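Local structure of group 3 allergen SMIPP-S YvT004A06 (Sarcoptes scabiei type hominis, 3H7T) at residues A[155-164]-A[203-213]; A[142-152]-A[169-180]. The protein is a trypsin-fold scabies mite paralogue of serine proteases that has become inactivated and so probably lacks peptidase activity. All blocks are in the same frame, centred on the assembly; numbering follows the deposited sequence.

Interaction 1. Residues A[155-164]-A[203-213]; sequences QYKQIEADKY and ISSMPSEFPSV. With ZN (zinc ion), chain F.
Tyr-156, on the last turn of helix 149-157 in this trypsin-like fold, plants its ring against the loop 203-211 that leads into strand 212-216. Two partners share one ring face. Met-206 lays its CE 3.8 Å from the ring centroid as a CH-pi contact, and Phe-210 directs its edge at the same ring in a T-shaped pair with planes at 73°. Met-206 is bent at both chi2 and chi3, which folds the methyl back between the Tyr-156 and Phe-210 rings, with SD obliquely beside Tyr-156 in a Met-aromatic contact and 3.8 Å from Ala-161 CB. A separate CH-pi contact sets Ile-203 CG2 over the Tyr-164 ring, 3.9 Å from its centroid. A Schellman motif ends the helix: Ala-161 N bonds to Tyr-156 O and Glu-160 N to Lys-157 O, with Glu-160 at positive phi.

The margins are looser. Exposed Ile-159 lays its CD1 against Met-206 CE (3.6 Å) and the CZ end of Phe-210. Beyond Gln-155, a water donates to Glu-209 O and, weakly, to Gln-155 OE1, while Glu-209 OE2 binds a zinc ion at 2.2 Å. On the packed side, Tyr-156 OH donates to Pro-211 O at 2.6 Å, almost straight down the carbonyl bond (174°).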
loop_
_atom_site.group_PDB
_atom_site.type_symbol
_atom_site.label_atom_id
_atom_site.label_comp_id
_atom_site.label_asym_id
_atom_site.label_seq_id
_atom_site.Cartn_x
_atom_site.Cartn_y
_atom_site.Cartn_z
ATOM N N GLN A 155 -7.544 11.636 17.741
ATOM C CA GLN A 155 -7.829 10.250 18.151
ATOM C C GLN A 155 -6.567 9.459 18.513
ATOM O O GLN A 155 -6.533 8.767 19.532
ATOM C CB GLN A 155 -8.561 9.477 17.043
ATOM C CG GLN A 155 -9.925 10.000 16.611
ATOM C CD GLN A 155 -10.547 9.107 15.549
ATOM O OE1 GLN A 155 -10.602 7.885 15.706
ATOM N NE2 GLN A 155 -11.002 9.711 14.456
ATOM N N TYR A 156 -5.554 9.526 17.648
ATOM C CA TYR A 156 -4.271 8.862 17.897
ATOM C C TYR A 156 -3.557 9.441 19.122
ATOM O O TYR A 156 -2.877 8.714 19.861
ATOM C CB TYR A 156 -3.369 8.951 16.659
ATOM C CG TYR A 156 -3.559 7.825 15.660
ATOM C CD1 TYR A 156 -4.760 7.679 14.948
ATOM C CD2 TYR A 156 -2.532 6.906 15.418
ATOM C CE1 TYR A 156 -4.935 6.634 14.035
ATOM C CE2 TYR A 156 -2.697 5.858 14.503
ATOM C CZ TYR A 156 -3.897 5.730 13.818
ATOM O OH TYR A 156 -4.058 4.699 12.916
ATOM N N LYS A 157 -3.718 10.749 19.332
ATOM C CA LYS A 157 -3.122 11.434 20.481
ATOM C C LYS A 157 -3.614 10.869 21.820
ATOM O O LYS A 157 -2.880 10.919 22.810
ATOM C CB LYS A 157 -3.393 12.942 20.416
ATOM C CG LYS A 157 -2.543 13.780 21.363
ATOM C CD LYS A 157 -2.882 15.264 21.245
ATOM N N GLN A 158 -4.845 10.342 21.834
ATOM C CA GLN A 158 -5.452 9.728 23.025
ATOM C C GLN A 158 -4.598 8.610 23.623
ATOM O O GLN A 158 -4.596 8.403 24.838
ATOM C CB GLN A 158 -6.833 9.149 22.692
ATOM C CG GLN A 158 -7.969 10.150 22.585
ATOM C CD GLN A 158 -9.272 9.496 22.144
ATOM O OE1 GLN A 158 -9.892 9.918 21.171
ATOM N NE2 GLN A 158 -9.689 8.450 22.860
ATOM N N ILE A 159 -3.895 7.877 22.762
ATOM C CA ILE A 159 -3.014 6.804 23.210
ATOM C C ILE A 159 -1.558 7.155 22.898
ATOM O O ILE A 159 -0.717 6.273 22.728
ATOM C CB ILE A 159 -3.423 5.421 22.634
ATOM C CG1 ILE A 159 -3.354 5.404 21.102
ATOM C CG2 ILE A 159 -4.820 5.031 23.121
ATOM C CD1 ILE A 159 -3.247 4.010 20.522
ATOM N N GLU A 160 -1.284 8.462 22.844
ATOM C CA GLU A 160 0.043 9.015 22.531
ATOM C C GLU A 160 0.649 8.439 21.244
ATOM O O GLU A 160 1.836 8.110 21.201
ATOM C CB GLU A 160 1.014 8.834 23.718
ATOM C CG GLU A 160 0.383 8.969 25.105
ATOM C CD GLU A 160 0.447 10.375 25.675
ATOM O OE1 GLU A 160 0.746 10.500 26.885
ATOM O OE2 GLU A 160 0.202 11.352 24.930
ATOM N N ALA A 161 -0.161 8.313 20.195
ATOM C CA ALA A 161 0.322 7.754 18.932
ATOM C C ALA A 161 0.285 8.784 17.809
ATOM O O ALA A 161 0.454 8.448 16.635
ATOM C CB ALA A 161 -0.482 6.498 18.552
ATOM N N ASP A 162 0.079 10.042 18.181
ATOM C CA ASP A 162 -0.065 11.126 17.209
ATOM C C ASP A 162 1.159 11.329 16.308
ATOM O O ASP A 162 1.052 11.971 15.272
ATOM C CB ASP A 162 -0.459 12.435 17.910
ATOM C CG ASP A 162 0.437 12.763 19.093
ATOM O OD1 ASP A 162 1.069 13.833 19.046
ATOM O OD2 ASP A 162 0.507 11.963 20.066
ATOM N N LYS A 163 2.300 10.757 16.692
ATOM C CA LYS A 163 3.537 10.818 15.895
ATOM C C LYS A 163 3.419 10.154 14.513
ATOM O O LYS A 163 4.181 10.482 13.599
ATOM C CB LYS A 163 4.706 10.181 16.663
ATOM C CG LYS A 163 4.632 8.639 16.724
ATOM C CD LYS A 163 5.930 7.996 17.169
ATOM C CE LYS A 163 5.939 7.734 18.659
ATOM N NZ LYS A 163 7.142 6.947 19.037
ATOM N N TYR A 164 2.489 9.208 14.374
ATOM C CA TYR A 164 2.272 8.517 13.097
ATOM C C TYR A 164 1.464 9.333 12.092
ATOM O O TYR A 164 1.445 8.997 10.901
ATOM C CB TYR A 164 1.591 7.156 13.313
ATOM C CG TYR A 164 2.394 6.197 14.171
ATOM C CD1 TYR A 164 3.704 5.853 13.828
ATOM C CD2 TYR A 164 1.846 5.641 15.322
ATOM C CE1 TYR A 164 4.447 4.974 14.616
ATOM C CE2 TYR A 164 2.579 4.754 16.117
ATOM C CZ TYR A 164 3.878 4.432 15.758
ATOM O OH TYR A 164 4.609 3.564 16.535
ATOM N N ILE A 203 0.490 -0.282 11.243
ATOM C CA ILE A 203 1.156 0.070 12.492
ATOM C C ILE A 203 0.897 -1.037 13.513
ATOM O O ILE A 203 -0.179 -1.120 14.106
ATOM C CB ILE A 203 0.698 1.447 13.025
ATOM C CG1 ILE A 203 0.794 2.509 11.914
ATOM C CG2 ILE A 203 1.523 1.848 14.249
ATOM C CD1 ILE A 203 0.136 3.859 12.255
ATOM N N SER A 204 1.895 -1.890 13.710
ATOM C CA SER A 204 1.725 -3.087 14.536
ATOM C C SER A 204 1.242 -2.773 15.960
ATOM O O SER A 204 0.523 -3.567 16.548
ATOM C CB SER A 204 3.009 -3.922 14.547
ATOM O OG SER A 204 4.109 -3.165 15.012
ATOM N N SER A 205 1.599 -1.607 16.496
ATOM C CA SER A 205 1.189 -1.261 17.861
ATOM C C SER A 205 -0.267 -0.794 17.985
ATOM O O SER A 205 -0.794 -0.709 19.092
ATOM C CB SER A 205 2.149 -0.251 18.504
ATOM O OG SER A 205 2.057 1.033 17.905
ATOM N N MET A 206 -0.920 -0.515 16.861
ATOM C CA MET A 206 -2.266 0.042 16.891
ATOM C C MET A 206 -3.360 -1.022 17.004
ATOM O O MET A 206 -3.375 -1.990 16.240
ATOM C CB MET A 206 -2.512 0.954 15.685
ATOM C CG MET A 206 -1.711 2.266 15.708
ATOM S SD MET A 206 -1.996 3.339 17.137
ATOM C CE MET A 206 -3.746 3.668 16.945
ATOM N N PRO A 207 -4.278 -0.850 17.972
ATOM C CA PRO A 207 -5.467 -1.693 18.022
ATOM C C PRO A 207 -6.507 -1.183 17.032
ATOM O O PRO A 207 -6.309 -0.130 16.422
ATOM C CB PRO A 207 -5.969 -1.484 19.452
ATOM C CG PRO A 207 -5.600 -0.067 19.745
ATOM C CD PRO A 207 -4.267 0.148 19.062
ATOM N N SER A 208 -7.606 -1.915 16.874
ATOM C CA SER A 208 -8.720 -1.423 16.068
ATOM C C SER A 208 -9.441 -0.262 16.759
ATOM O O SER A 208 -9.087 0.132 17.881
ATOM C CB SER A 208 -9.689 -2.554 15.696
ATOM O OG SER A 208 -10.260 -3.155 16.842
ATOM N N GLU A 209 -10.455 0.267 16.070
ATOM C CA GLU A 209 -11.241 1.448 16.476
ATOM C C GLU A 209 -10.591 2.771 16.082
ATOM O O GLU A 209 -11.213 3.826 16.197
ATOM C CB GLU A 209 -11.627 1.442 17.969
ATOM C CG GLU A 209 -12.403 0.212 18.431
ATOM C CD GLU A 209 -13.761 0.052 17.773
ATOM O OE1 GLU A 209 -14.565 1.008 17.792
ATOM O OE2 GLU A 209 -14.040 -1.052 17.259
ATOM N N PHE A 210 -9.346 2.718 15.617
ATOM C CA PHE A 210 -8.681 3.902 15.085
ATOM C C PHE A 210 -8.691 3.782 13.564
ATOM O O PHE A 210 -8.644 2.666 13.037
ATOM C CB PHE A 210 -7.244 4.018 15.600
ATOM C CG PHE A 210 -7.136 4.159 17.106
ATOM C CD1 PHE A 210 -6.894 5.396 17.683
ATOM C CD2 PHE A 210 -7.272 3.048 17.943
ATOM C CE1 PHE A 210 -6.781 5.538 19.067
ATOM C CE2 PHE A 210 -7.167 3.185 19.330
ATOM C CZ PHE A 210 -6.928 4.435 19.888
ATOM N N PRO A 211 -8.763 4.922 12.851
ATOM C CA PRO A 211 -8.667 4.864 11.393
ATOM C C PRO A 211 -7.329 4.281 10.955
ATOM O O PRO A 211 -6.324 4.450 11.647
ATOM C CB PRO A 211 -8.735 6.339 10.976
ATOM C CG PRO A 211 -9.443 7.017 12.071
ATOM C CD PRO A 211 -9.040 6.292 13.331
ATOM N N SER A 212 -7.311 3.618 9.810
ATOM C CA SER A 212 -6.065 3.119 9.244
ATOM C C SER A 212 -5.263 4.249 8.577
ATOM O O SER A 212 -5.815 5.286 8.220
ATOM C CB SER A 212 -6.341 1.988 8.244
ATOM O OG SER A 212 -6.946 0.895 8.908
ATOM N N VAL A 213 -3.968 4.022 8.386
ATOM C CA VAL A 213 -3.071 5.063 7.882
ATOM C C VAL A 213 -2.531 4.717 6.496
ATOM O O VAL A 213 -2.093 3.583 6.238
ATOM C CB VAL A 213 -1.927 5.325 8.909
ATOM C CG1 VAL A 213 -0.851 6.269 8.351
ATOM C CG2 VAL A 213 -2.520 5.881 10.204
HETATM ZN ZN ZN F . -16.158 -1.166 16.694
HETATM O O HOH W 1 -12.156 5.269 14.376
HETATM O O HOH W 2 -17.037 0.230 17.777
#

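Interaction 2. Residues A[142-152]-A[169-180]; sequences ANFTVVDRKSC and VFCAGGEYDETY. With ZN (zinc ion), chain F.
Thr-145 and Asp-177 meet through a two-bond grip beside the antiparallel pairing of strands 140-147 and 169-172. With chi1 at -47°, Thr-145 keeps OG1 beside its own backbone N, so the hydroxyl and the amide reach one carboxylate together: OG1 donates to the syn lone pair of Asp-177 OD1 at 2.6 Å, and N donates to OD2 at 2.7 Å, 18° out of the carboxylate plane. The edge of the Tyr-176 ring lies alongside OG1.

Across the strands, Gly-173 N binds Thr-145 O and Val-147 N binds Cys-171 O. Phe-144 sets its CB against Ala-172 CB and receives the Thr-179 CG2 methyl over one ring face, 3.6 Å from the centroid, in a CH-pi contact. Gly-173, at positive phi, passes close to Phe-144 CD1.

At the other end, Arg-149 runs extended and then bends at chi3 (-61°), bringing NE (2.8 Å) and NH2 (2.7 Å) side-on to the single oxygen Val-169 O, which lies in the guanidinium plane. NH2 also forms a salt bridge with Asp-113. The Cys-152–Cys-171 disulfide, SG to SG 2.1 Å, pins the start of helix 149-157 to strand 169-172, which lies in the sheet between strands 140-147 and 212-216.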
loop_
_atom_site.group_PDB
_atom_site.type_symbol
_atom_site.label_atom_id
_atom_site.label_comp_id
_atom_site.label_asym_id
_atom_site.label_seq_id
_atom_site.Cartn_x
_atom_site.Cartn_y
_atom_site.Cartn_z
ATOM N N ALA A 142 -12.290 -3.098 -0.112
ATOM C CA ALA A 142 -13.239 -2.283 0.639
ATOM C C ALA A 142 -13.115 -0.813 0.268
ATOM O O ALA A 142 -12.050 -0.343 -0.159
ATOM C CB ALA A 142 -13.058 -2.470 2.144
ATOM N N ASN A 143 -14.218 -0.092 0.434
ATOM C CA ASN A 143 -14.178 1.353 0.422
ATOM C C ASN A 143 -13.955 1.871 1.838
ATOM O O ASN A 143 -14.742 1.591 2.751
ATOM C CB ASN A 143 -15.437 1.938 -0.229
ATOM C CG ASN A 143 -15.299 2.062 -1.753
ATOM O OD1 ASN A 143 -15.326 1.067 -2.468
ATOM N ND2 ASN A 143 -15.110 3.287 -2.240
ATOM N N PHE A 144 -12.846 2.585 2.016
ATOM C CA PHE A 144 -12.496 3.214 3.284
ATOM C C PHE A 144 -12.910 4.678 3.222
ATOM O O PHE A 144 -12.463 5.414 2.319
ATOM C CB PHE A 144 -10.976 3.177 3.492
ATOM C CG PHE A 144 -10.424 1.847 3.955
ATOM C CD1 PHE A 144 -9.738 1.764 5.166
ATOM C CD2 PHE A 144 -10.527 0.700 3.161
ATOM C CE1 PHE A 144 -9.195 0.557 5.610
ATOM C CE2 PHE A 144 -9.981 -0.520 3.583
ATOM C CZ PHE A 144 -9.316 -0.599 4.819
ATOM N N THR A 145 -13.718 5.115 4.185
ATOM C CA THR A 145 -14.104 6.526 4.288
ATOM C C THR A 145 -12.978 7.357 4.882
ATOM O O THR A 145 -12.471 7.053 5.964
ATOM C CB THR A 145 -15.383 6.730 5.128
ATOM O OG1 THR A 145 -16.375 5.800 4.704
ATOM C CG2 THR A 145 -15.926 8.152 4.949
ATOM N N VAL A 146 -12.598 8.403 4.159
ATOM C CA VAL A 146 -11.504 9.280 4.557
ATOM C C VAL A 146 -11.883 10.108 5.796
ATOM O O VAL A 146 -12.945 10.734 5.855
ATOM C CB VAL A 146 -11.021 10.172 3.361
ATOM C CG1 VAL A 146 -10.027 11.237 3.823
ATOM C CG2 VAL A 146 -10.388 9.291 2.253
ATOM N N VAL A 147 -11.005 10.075 6.791
ATOM C CA VAL A 147 -11.199 10.788 8.044
ATOM C C VAL A 147 -10.304 12.028 8.024
ATOM O O VAL A 147 -9.129 11.940 7.667
ATOM C CB VAL A 147 -10.822 9.887 9.250
ATOM C CG1 VAL A 147 -10.890 10.656 10.570
ATOM C CG2 VAL A 147 -11.737 8.642 9.307
ATOM N N ASP A 148 -10.865 13.169 8.422
ATOM C CA ASP A 148 -10.108 14.412 8.566
ATOM C C ASP A 148 -8.793 14.220 9.330
ATOM O O ASP A 148 -8.794 13.669 10.434
ATOM C CB ASP A 148 -10.971 15.453 9.283
ATOM C CG ASP A 148 -10.263 16.769 9.436
ATOM O OD1 ASP A 148 -10.189 17.517 8.440
ATOM O OD2 ASP A 148 -9.767 17.042 10.548
ATOM N N ARG A 149 -7.678 14.668 8.743
ATOM C CA ARG A 149 -6.350 14.486 9.363
ATOM C C ARG A 149 -6.242 14.988 10.808
ATOM O O ARG A 149 -5.734 14.270 11.674
ATOM C CB ARG A 149 -5.247 15.117 8.508
ATOM C CG ARG A 149 -3.833 14.897 9.057
ATOM C CD ARG A 149 -2.743 15.334 8.082
ATOM N NE ARG A 149 -2.769 14.598 6.816
ATOM C CZ ARG A 149 -3.254 15.088 5.672
ATOM N NH1 ARG A 149 -3.761 16.313 5.625
ATOM N NH2 ARG A 149 -3.239 14.352 4.571
ATOM N N LYS A 150 -6.711 16.213 11.064
ATOM C CA LYS A 150 -6.717 16.750 12.423
ATOM C C LYS A 150 -7.500 15.861 13.399
ATOM O O LYS A 150 -7.019 15.551 14.493
ATOM C CB LYS A 150 -7.268 18.185 12.452
ATOM C CG LYS A 150 -7.102 18.876 13.810
ATOM C CD LYS A 150 -5.633 18.964 14.199
ATOM C CE LYS A 150 -5.453 19.550 15.591
ATOM N NZ LYS A 150 -4.016 19.604 15.965
ATOM N N SER A 151 -8.697 15.454 12.989
ATOM C CA SER A 151 -9.547 14.596 13.806
ATOM C C SER A 151 -8.891 13.231 14.070
ATOM O O SER A 151 -8.948 12.707 15.193
ATOM C CB SER A 151 -10.930 14.450 13.155
ATOM O OG SER A 151 -11.506 13.193 13.465
ATOM N N CYS A 152 -8.243 12.679 13.047
ATOM C CA CYS A 152 -7.502 11.420 13.186
ATOM C C CYS A 152 -6.320 11.567 14.140
ATOM O O CYS A 152 -6.109 10.718 14.999
ATOM C CB CYS A 152 -7.031 10.934 11.818
ATOM S SG CYS A 152 -6.052 9.415 11.793
ATOM N N VAL A 169 0.641 11.500 5.270
ATOM C CA VAL A 169 -0.378 10.447 5.313
ATOM C C VAL A 169 -1.780 11.020 5.343
ATOM O O VAL A 169 -1.978 12.185 5.700
ATOM C CB VAL A 169 -0.195 9.448 6.514
ATOM C CG1 VAL A 169 1.133 8.690 6.399
ATOM C CG2 VAL A 169 -0.340 10.140 7.875
ATOM N N PHE A 170 -2.752 10.194 4.963
ATOM C CA PHE A 170 -4.152 10.471 5.255
ATOM C C PHE A 170 -4.749 9.282 5.987
ATOM O O PHE A 170 -4.185 8.180 5.961
ATOM C CB PHE A 170 -4.950 10.823 3.986
ATOM C CG PHE A 170 -5.144 9.682 3.024
ATOM C CD1 PHE A 170 -6.221 8.802 3.167
ATOM C CD2 PHE A 170 -4.278 9.512 1.949
ATOM C CE1 PHE A 170 -6.414 7.748 2.257
ATOM C CE2 PHE A 170 -4.458 8.459 1.031
ATOM C CZ PHE A 170 -5.534 7.584 1.180
ATOM N N CYS A 171 -5.875 9.511 6.657
ATOM C CA CYS A 171 -6.517 8.474 7.462
ATOM C C CYS A 171 -7.807 8.062 6.791
ATOM O O CYS A 171 -8.500 8.902 6.206
ATOM C CB CYS A 171 -6.822 8.991 8.869
ATOM S SG CYS A 171 -5.354 9.422 9.853
ATOM N N ALA A 172 -8.123 6.771 6.875
ATOM C CA ALA A 172 -9.359 6.250 6.326
ATOM C C ALA A 172 -9.788 4.988 7.054
ATOM O O ALA A 172 -8.956 4.268 7.625
ATOM C CB ALA A 172 -9.227 6.003 4.819
ATOM N N GLY A 173 -11.096 4.743 7.035
ATOM C CA GLY A 173 -11.699 3.623 7.738
ATOM C C GLY A 173 -11.844 3.923 9.217
ATOM O O GLY A 173 -11.989 5.083 9.626
ATOM N N GLY A 174 -11.797 2.874 10.028
ATOM C CA GLY A 174 -11.950 3.026 11.461
ATOM C C GLY A 174 -13.354 2.651 11.878
ATOM O O GLY A 174 -14.053 1.941 11.147
ATOM N N GLU A 175 -13.761 3.153 13.044
ATOM C CA GLU A 175 -15.045 2.823 13.666
ATOM C C GLU A 175 -16.275 3.136 12.805
ATOM O O GLU A 175 -17.244 2.388 12.828
ATOM C CB GLU A 175 -15.171 3.508 15.031
ATOM C CG GLU A 175 -16.409 3.080 15.829
ATOM C CD GLU A 175 -16.371 3.508 17.287
ATOM O OE1 GLU A 175 -15.761 4.552 17.603
ATOM O OE2 GLU A 175 -16.956 2.789 18.122
ATOM N N TYR A 176 -16.230 4.241 12.063
ATOM C CA TYR A 176 -17.350 4.643 11.207
ATOM C C TYR A 176 -17.746 3.537 10.215
ATOM O O TYR A 176 -18.922 3.177 10.119
ATOM C CB TYR A 176 -17.018 5.951 10.479
ATOM C CG TYR A 176 -18.127 6.478 9.590
ATOM C CD1 TYR A 176 -19.249 7.108 10.135
ATOM C CD2 TYR A 176 -18.046 6.361 8.201
ATOM C CE1 TYR A 176 -20.268 7.597 9.321
ATOM C CE2 TYR A 176 -19.065 6.851 7.374
ATOM C CZ TYR A 176 -20.170 7.468 7.944
ATOM O OH TYR A 176 -21.181 7.954 7.141
ATOM N N ASP A 177 -16.757 2.991 9.510
ATOM C CA ASP A 177 -16.975 1.922 8.526
ATOM C C ASP A 177 -16.926 0.523 9.143
ATOM O O ASP A 177 -17.457 -0.430 8.565
ATOM C CB ASP A 177 -15.882 1.946 7.450
ATOM C CG ASP A 177 -15.809 3.249 6.683
ATOM O OD1 ASP A 177 -16.857 3.893 6.467
ATOM O OD2 ASP A 177 -14.683 3.606 6.267
ATOM N N GLU A 178 -16.250 0.401 10.287
ATOM C CA GLU A 178 -15.777 -0.890 10.804
ATOM C C GLU A 178 -14.936 -1.597 9.724
ATOM O O GLU A 178 -15.132 -2.770 9.409
ATOM C CB GLU A 178 -16.940 -1.751 11.328
ATOM C CG GLU A 178 -16.639 -2.479 12.632
ATOM C CD GLU A 178 -16.248 -1.553 13.771
ATOM O OE1 GLU A 178 -15.051 -1.511 14.111
ATOM O OE2 GLU A 178 -17.127 -0.868 14.333
ATOM N N THR A 179 -13.990 -0.845 9.169
ATOM C CA THR A 179 -13.172 -1.282 8.045
ATOM C C THR A 179 -11.722 -0.921 8.380
ATOM O O THR A 179 -11.451 0.208 8.766
ATOM C CB THR A 179 -13.638 -0.576 6.736
ATOM O OG1 THR A 179 -15.001 -0.929 6.469
ATOM C CG2 THR A 179 -12.820 -0.998 5.561
ATOM N N TYR A 180 -10.805 -1.884 8.262
ATOM C CA TYR A 180 -9.421 -1.685 8.717
ATOM C C TYR A 180 -8.397 -2.393 7.837
ATOM O O TYR A 180 -8.681 -3.437 7.242
ATOM C CB TYR A 180 -9.242 -2.194 10.156
ATOM C CG TYR A 180 -10.234 -1.657 11.172
ATOM C CD1 TYR A 180 -9.949 -0.508 11.906
ATOM C CD2 TYR A 180 -11.443 -2.324 11.424
ATOM C CE1 TYR A 180 -10.845 -0.017 12.848
ATOM C CE2 TYR A 180 -12.352 -1.838 12.360
ATOM C CZ TYR A 180 -12.044 -0.677 13.066
ATOM O OH TYR A 180 -12.928 -0.181 14.003
HETATM ZN ZN ZN F . -16.158 -1.166 16.694
HETATM O O HOH W 3 -14.274 6.655 8.312
HETATM O O HOH W 4 -6.875 12.327 6.443
HETATM O O HOH W 2 -17.037 0.230 17.777
#

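From the N terminus, the chain enters interaction 2 on strand 140-147, turns into helix 149-157 and runs straight on into interaction 1 at residue 155. Strand 169-172 then returns to close the first loop, against residues 142-152; after two more strands, 189-192 and 195-200, residues 203-213 close the second, against residues 155-164. The segments alternate, so the two loops cross instead of nesting. Both contacts tie helix 149-157 to one sheet, in which strands 169-172 and 212-216 are neighbours, joined by a probable hydrogen bond from Ser-212 N to Ala-172 O. At the surface, Glu-178 of interaction 2 and Glu-209 of interaction 1 bind the same zinc ion.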